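Local coordinates for protein magnesium transporter (PDB 2OUX) that probably transports magnesium ions across the cell membrane, this chain being its cytoplasmic part, with an N domain and two CBS domains, at residues T172-Y177 with D231-P236; T145-I150 with D242-I247. One frame throughout, in Å; residues are numbered along the deposited sequence.

Along the chain the four segments run 145-150, 172-177, 231-236 and 242-247, so contact 2 pairs the outer two and contact 1 the inner two. The first two segments belong to the first CBS domain and the last two to the second. Both contacts therefore span the interface between the same two three-stranded sheets, with centres about 10 Å apart. Strand 175-179 lies beside strand 149-150 in one sheet, where Tyr177 N and O probably hydrogen-bond to Val148 O and Ile150 N; strands 234-238 and 244-249 are neighbours in the other. Together they form part of the interface between the two CBS domains of the cytoplasmic region.

Contact 1. Residues T172-Y177 with D231-P236; sequences TIYYVY and DFLAVP. With MG (magnesium ion), chain C.
Tyr175 reaches from its strand across to Phe232, Leu233 and Ala234. With CG anti to the carbonyl carbon (chi1 -83°), CB starts the side chain toward the other segment and the ring follows. CD2 then runs beside Leu233, 3.8 Å from its CD1, and also meets the methyl of Ala234. One atom further, CE2 packs on the branch point, 3.5 Å from Leu233 CG. CZ has passed on to Phe232, and at the tip OH lies 3.3 Å from Phe232 CD1. The Tyr175 and Phe232 rings have centroids 5.8 Å apart and planes at 80°, an oblique meeting. Tyr175 OH also hydrogen-bonds a water at 2.7 Å, and that water weakly accepts from Leu233 N, which itself lies at the edge of the tyrosine ring and in its plane. The water thus ties the ring's tip to the backbone just before strand 234-238.

Beside this, Tyr177 crosses Pro236 at about a right angle, its CE1 3.5 Å from Pro236 CD. Tyr177 and Ala234 also belong to a magnesium site. A different magnesium ion is held by Asp231 OD1 at 2.2 Å, with Arg228 O and four waters completing six ligands. The other methyl of Leu233, CD2, touches Tyr174 CB; the Tyr174 ring leads away to stack on Tyr174 of the second subunit.

Strands 175-177 and 234-236 thus face each other nearly parallel (5°), their axes 9.1 Å apart. They come from different sheets, and strands 185-190 and 244-249 flank the same layer of side chains.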
# COMPACT_ATOMS: atom_id res chain seq x y z
N THR A 172 -2.16 -0.94 9.75
CA THR A 172 -2.43 0.15 8.84
C THR A 172 -3.77 0.78 9.20
O THR A 172 -4.65 0.12 9.74
CB THR A 172 -2.52 -0.36 7.39
OG1 THR A 172 -2.63 0.76 6.50
CG2 THR A 172 -3.74 -1.26 7.21
N ILE A 173 -3.90 2.06 8.89
CA ILE A 173 -5.13 2.79 9.15
C ILE A 173 -5.63 3.33 7.83
O ILE A 173 -6.59 4.08 7.79
CB ILE A 173 -4.89 3.98 10.12
CG1 ILE A 173 -4.06 5.07 9.44
CG2 ILE A 173 -4.19 3.49 11.38
CD1 ILE A 173 -4.09 6.39 10.17
N TYR A 174 -4.96 2.96 6.74
CA TYR A 174 -5.35 3.48 5.43
C TYR A 174 -6.67 2.94 4.92
O TYR A 174 -7.20 3.41 3.92
CB TYR A 174 -4.20 3.29 4.43
CG TYR A 174 -3.01 4.15 4.84
CD1 TYR A 174 -3.22 5.38 5.47
CD2 TYR A 174 -1.70 3.72 4.64
CE1 TYR A 174 -2.15 6.16 5.91
CE2 TYR A 174 -0.62 4.50 5.07
CZ TYR A 174 -0.85 5.72 5.71
OH TYR A 174 0.20 6.49 6.16
N TYR A 175 -7.19 1.95 5.62
CA TYR A 175 -8.50 1.39 5.32
C TYR A 175 -9.14 1.28 6.69
O TYR A 175 -8.50 0.84 7.64
CB TYR A 175 -8.41 0.00 4.68
CG TYR A 175 -8.16 0.02 3.19
CD1 TYR A 175 -9.00 0.74 2.35
CD2 TYR A 175 -7.10 -0.68 2.63
CE1 TYR A 175 -8.78 0.76 0.98
CE2 TYR A 175 -6.87 -0.66 1.26
CZ TYR A 175 -7.71 0.06 0.45
OH TYR A 175 -7.49 0.10 -0.91
N VAL A 176 -10.39 1.71 6.80
CA VAL A 176 -11.10 1.61 8.07
C VAL A 176 -12.29 0.70 7.82
O VAL A 176 -13.15 1.01 7.00
CB VAL A 176 -11.60 2.98 8.55
CG1 VAL A 176 -12.30 2.83 9.89
CG2 VAL A 176 -10.43 3.95 8.66
N TYR A 177 -12.34 -0.41 8.53
CA TYR A 177 -13.44 -1.35 8.35
C TYR A 177 -14.62 -1.04 9.27
O TYR A 177 -14.45 -0.61 10.41
CB TYR A 177 -12.91 -2.77 8.57
CG TYR A 177 -11.76 -3.05 7.63
CD1 TYR A 177 -12.00 -3.40 6.30
CD2 TYR A 177 -10.44 -2.85 8.04
CE1 TYR A 177 -10.95 -3.53 5.39
CE2 TYR A 177 -9.38 -2.99 7.14
CZ TYR A 177 -9.65 -3.32 5.82
OH TYR A 177 -8.62 -3.37 4.92
N ASP A 231 -5.76 -3.94 -6.66
CA ASP A 231 -4.72 -2.99 -6.30
C ASP A 231 -4.91 -2.46 -4.86
O ASP A 231 -4.79 -1.26 -4.61
CB ASP A 231 -4.70 -1.82 -7.29
CG ASP A 231 -4.45 -2.28 -8.72
OD1 ASP A 231 -3.69 -3.24 -8.90
OD2 ASP A 231 -4.98 -1.67 -9.67
N PHE A 232 -5.24 -3.36 -3.93
CA PHE A 232 -5.44 -2.97 -2.53
C PHE A 232 -4.13 -3.11 -1.76
O PHE A 232 -3.29 -3.95 -2.10
CB PHE A 232 -6.45 -3.89 -1.85
CG PHE A 232 -7.86 -3.73 -2.31
CD1 PHE A 232 -8.34 -2.49 -2.70
CD2 PHE A 232 -8.74 -4.80 -2.24
CE1 PHE A 232 -9.69 -2.32 -3.01
CE2 PHE A 232 -10.09 -4.64 -2.55
CZ PHE A 232 -10.56 -3.40 -2.93
N LEU A 233 -3.97 -2.29 -0.72
CA LEU A 233 -2.76 -2.36 0.11
C LEU A 233 -3.06 -3.29 1.28
O LEU A 233 -2.18 -3.62 2.07
CB LEU A 233 -2.36 -0.96 0.58
CG LEU A 233 -3.39 -0.15 1.37
CD1 LEU A 233 -3.33 -0.53 2.85
CD2 LEU A 233 -3.08 1.34 1.20
N ALA A 234 -4.32 -3.71 1.38
CA ALA A 234 -4.75 -4.63 2.42
C ALA A 234 -6.12 -5.19 2.08
O ALA A 234 -6.86 -4.59 1.29
CB ALA A 234 -4.79 -3.92 3.78
N VAL A 235 -6.45 -6.35 2.65
CA VAL A 235 -7.74 -6.97 2.41
C VAL A 235 -8.22 -7.68 3.66
O VAL A 235 -7.47 -8.43 4.28
CB VAL A 235 -7.69 -7.95 1.20
CG1 VAL A 235 -6.82 -9.17 1.51
CG2 VAL A 235 -9.11 -8.36 0.81
N PRO A 236 -9.48 -7.44 4.06
CA PRO A 236 -10.04 -8.07 5.26
C PRO A 236 -10.29 -9.56 5.14
O PRO A 236 -10.53 -10.08 4.05
CB PRO A 236 -11.31 -7.25 5.52
CG PRO A 236 -11.72 -6.84 4.17
CD PRO A 236 -10.43 -6.47 3.48
MG MG C . -2.81 -5.00 -9.80
O HOH W 1 -4.81 0.23 -1.40
O HOH W 2 -2.17 -6.52 -11.33
O HOH W 3 -0.96 -5.08 -8.74
O HOH W 4 -1.86 -3.62 -11.06
O HOH W 5 -4.59 -4.37 -11.20

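Contact 2. Residues T145-I150 with D242-I247; sequences TEFVSI and DHLLGI
The first torsions of Phe147 and Leu244 turn the two side chains to each other: Phe147 holds CG between its backbone N and carbonyl carbon (chi1 58°), while in Leu244 CG is anti to N (chi1 177°). The two side chains approach from opposite directions, and the leucine ends over one face of the phenylalanine ring. Leu244 CG makes a CH-pi contact there, 4.0 Å from the ring centroid and 27° off the normal, displaced toward the rim. Its methyl CD2 comes closer to a single ring atom, 3.5 Å from Phe147 CE1, and also approaches Ser149 CB.

The far side of the ring's outline rests on backbone. Phe147 CE2 is 3.6 Å from Leu245 O, which sits at the edge near the ring plane, and equally close, at 3.6 Å, to Gly246 CA, which comes in obliquely. Gly246 carries no side chain, and the ring packs directly against its main chain. At the base of the ring, Phe147 CB touches Ile247 CG2 at 3.9 Å. No hydrogen bond joins the two segments.

Just before Phe147 the chain makes an inverse gamma turn centred on Glu146, closed by Phe147 N donating to Thr145 O over 2.9 Å. Thr145 turns its CB away and only its CG2 comes near Leu245 O, while its hydroxyl is hydrogen-bonded to Thr98. Leu244 and Ile247 also pack on Tyr177 of strand 175-179, in the first domain's sheet. Across from Phe147, Leu245 and Gly246 form a classic beta bulge against the neighbouring strand 234-238. The arrangement belongs to a CBS pair: the segment leading into the first domain's edge strand covers an edge strand of the second.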
# COMPACT_ATOMS: atom_id res chain seq x y z
N THR A 145 -3.88 -9.34 13.10
CA THR A 145 -5.01 -8.77 13.82
C THR A 145 -5.09 -7.28 14.09
O THR A 145 -6.14 -6.78 14.48
CB THR A 145 -5.11 -9.47 15.19
OG1 THR A 145 -3.87 -9.29 15.89
CG2 THR A 145 -5.37 -10.97 15.01
N GLU A 146 -4.00 -6.55 13.87
CA GLU A 146 -4.03 -5.13 14.17
C GLU A 146 -4.62 -4.23 13.09
O GLU A 146 -3.90 -3.52 12.40
CB GLU A 146 -2.62 -4.68 14.55
CG GLU A 146 -2.01 -5.51 15.69
CD GLU A 146 -1.46 -6.86 15.22
OE1 GLU A 146 -1.42 -7.10 14.00
OE2 GLU A 146 -1.03 -7.67 16.07
N PHE A 147 -5.95 -4.28 12.95
CA PHE A 147 -6.68 -3.49 11.96
C PHE A 147 -7.61 -2.51 12.68
O PHE A 147 -7.90 -2.67 13.87
CB PHE A 147 -7.50 -4.40 11.04
CG PHE A 147 -8.50 -5.27 11.78
CD1 PHE A 147 -9.66 -4.72 12.32
CD2 PHE A 147 -8.25 -6.62 11.99
CE1 PHE A 147 -10.56 -5.50 13.05
CE2 PHE A 147 -9.14 -7.42 12.72
CZ PHE A 147 -10.30 -6.85 13.25
N VAL A 148 -8.10 -1.51 11.95
CA VAL A 148 -9.00 -0.53 12.53
C VAL A 148 -10.45 -0.80 12.14
O VAL A 148 -10.78 -0.86 10.95
CB VAL A 148 -8.65 0.90 12.07
CG1 VAL A 148 -9.58 1.90 12.75
CG2 VAL A 148 -7.20 1.21 12.39
N SER A 149 -11.32 -0.94 13.13
CA SER A 149 -12.73 -1.16 12.85
C SER A 149 -13.59 -0.19 13.66
O SER A 149 -13.26 0.15 14.80
CB SER A 149 -13.11 -2.61 13.16
OG SER A 149 -12.66 -2.99 14.44
N ILE A 150 -14.68 0.26 13.07
CA ILE A 150 -15.60 1.18 13.73
C ILE A 150 -17.03 0.77 13.38
O ILE A 150 -17.25 -0.11 12.54
CB ILE A 150 -15.40 2.63 13.24
CG1 ILE A 150 -15.60 2.68 11.72
CG2 ILE A 150 -14.03 3.12 13.64
CD1 ILE A 150 -15.71 4.08 11.15
N ASP A 242 -18.93 -14.10 8.26
CA ASP A 242 -18.57 -12.72 7.98
C ASP A 242 -18.08 -11.92 9.18
O ASP A 242 -18.29 -10.71 9.26
CB ASP A 242 -19.74 -11.98 7.33
CG ASP A 242 -20.08 -12.55 5.98
OD1 ASP A 242 -19.16 -12.68 5.14
OD2 ASP A 242 -21.27 -12.86 5.75
N HIS A 243 -17.43 -12.60 10.12
CA HIS A 243 -16.87 -11.94 11.29
C HIS A 243 -15.47 -11.49 10.87
O HIS A 243 -14.70 -12.29 10.34
CB HIS A 243 -16.75 -12.91 12.46
CG HIS A 243 -18.07 -13.32 13.05
ND1 HIS A 243 -18.87 -12.46 13.75
CD2 HIS A 243 -18.71 -14.52 13.05
CE1 HIS A 243 -19.95 -13.10 14.16
NE2 HIS A 243 -19.87 -14.36 13.75
N LEU A 244 -15.15 -10.22 11.09
CA LEU A 244 -13.84 -9.68 10.71
C LEU A 244 -12.75 -10.25 11.61
O LEU A 244 -12.69 -9.93 12.80
CB LEU A 244 -13.86 -8.15 10.79
CG LEU A 244 -12.56 -7.40 10.50
CD1 LEU A 244 -11.96 -7.85 9.17
CD2 LEU A 244 -12.86 -5.92 10.48
N LEU A 245 -11.89 -11.09 11.04
CA LEU A 245 -10.82 -11.71 11.81
C LEU A 245 -9.47 -11.03 11.70
O LEU A 245 -8.71 -10.99 12.66
CB LEU A 245 -10.68 -13.19 11.42
CG LEU A 245 -11.85 -14.09 11.83
CD1 LEU A 245 -11.60 -15.53 11.38
CD2 LEU A 245 -12.04 -14.02 13.34
N GLY A 246 -9.17 -10.52 10.51
CA GLY A 246 -7.89 -9.86 10.33
C GLY A 246 -7.73 -9.28 8.94
O GLY A 246 -8.69 -9.18 8.17
N ILE A 247 -6.50 -8.89 8.62
CA ILE A 247 -6.20 -8.33 7.32
C ILE A 247 -4.90 -8.91 6.80
O ILE A 247 -4.02 -9.28 7.58
CB ILE A 247 -6.02 -6.80 7.37
CG1 ILE A 247 -5.02 -6.44 8.47
CG2 ILE A 247 -7.38 -6.12 7.58
CD1 ILE A 247 -4.57 -4.99 8.44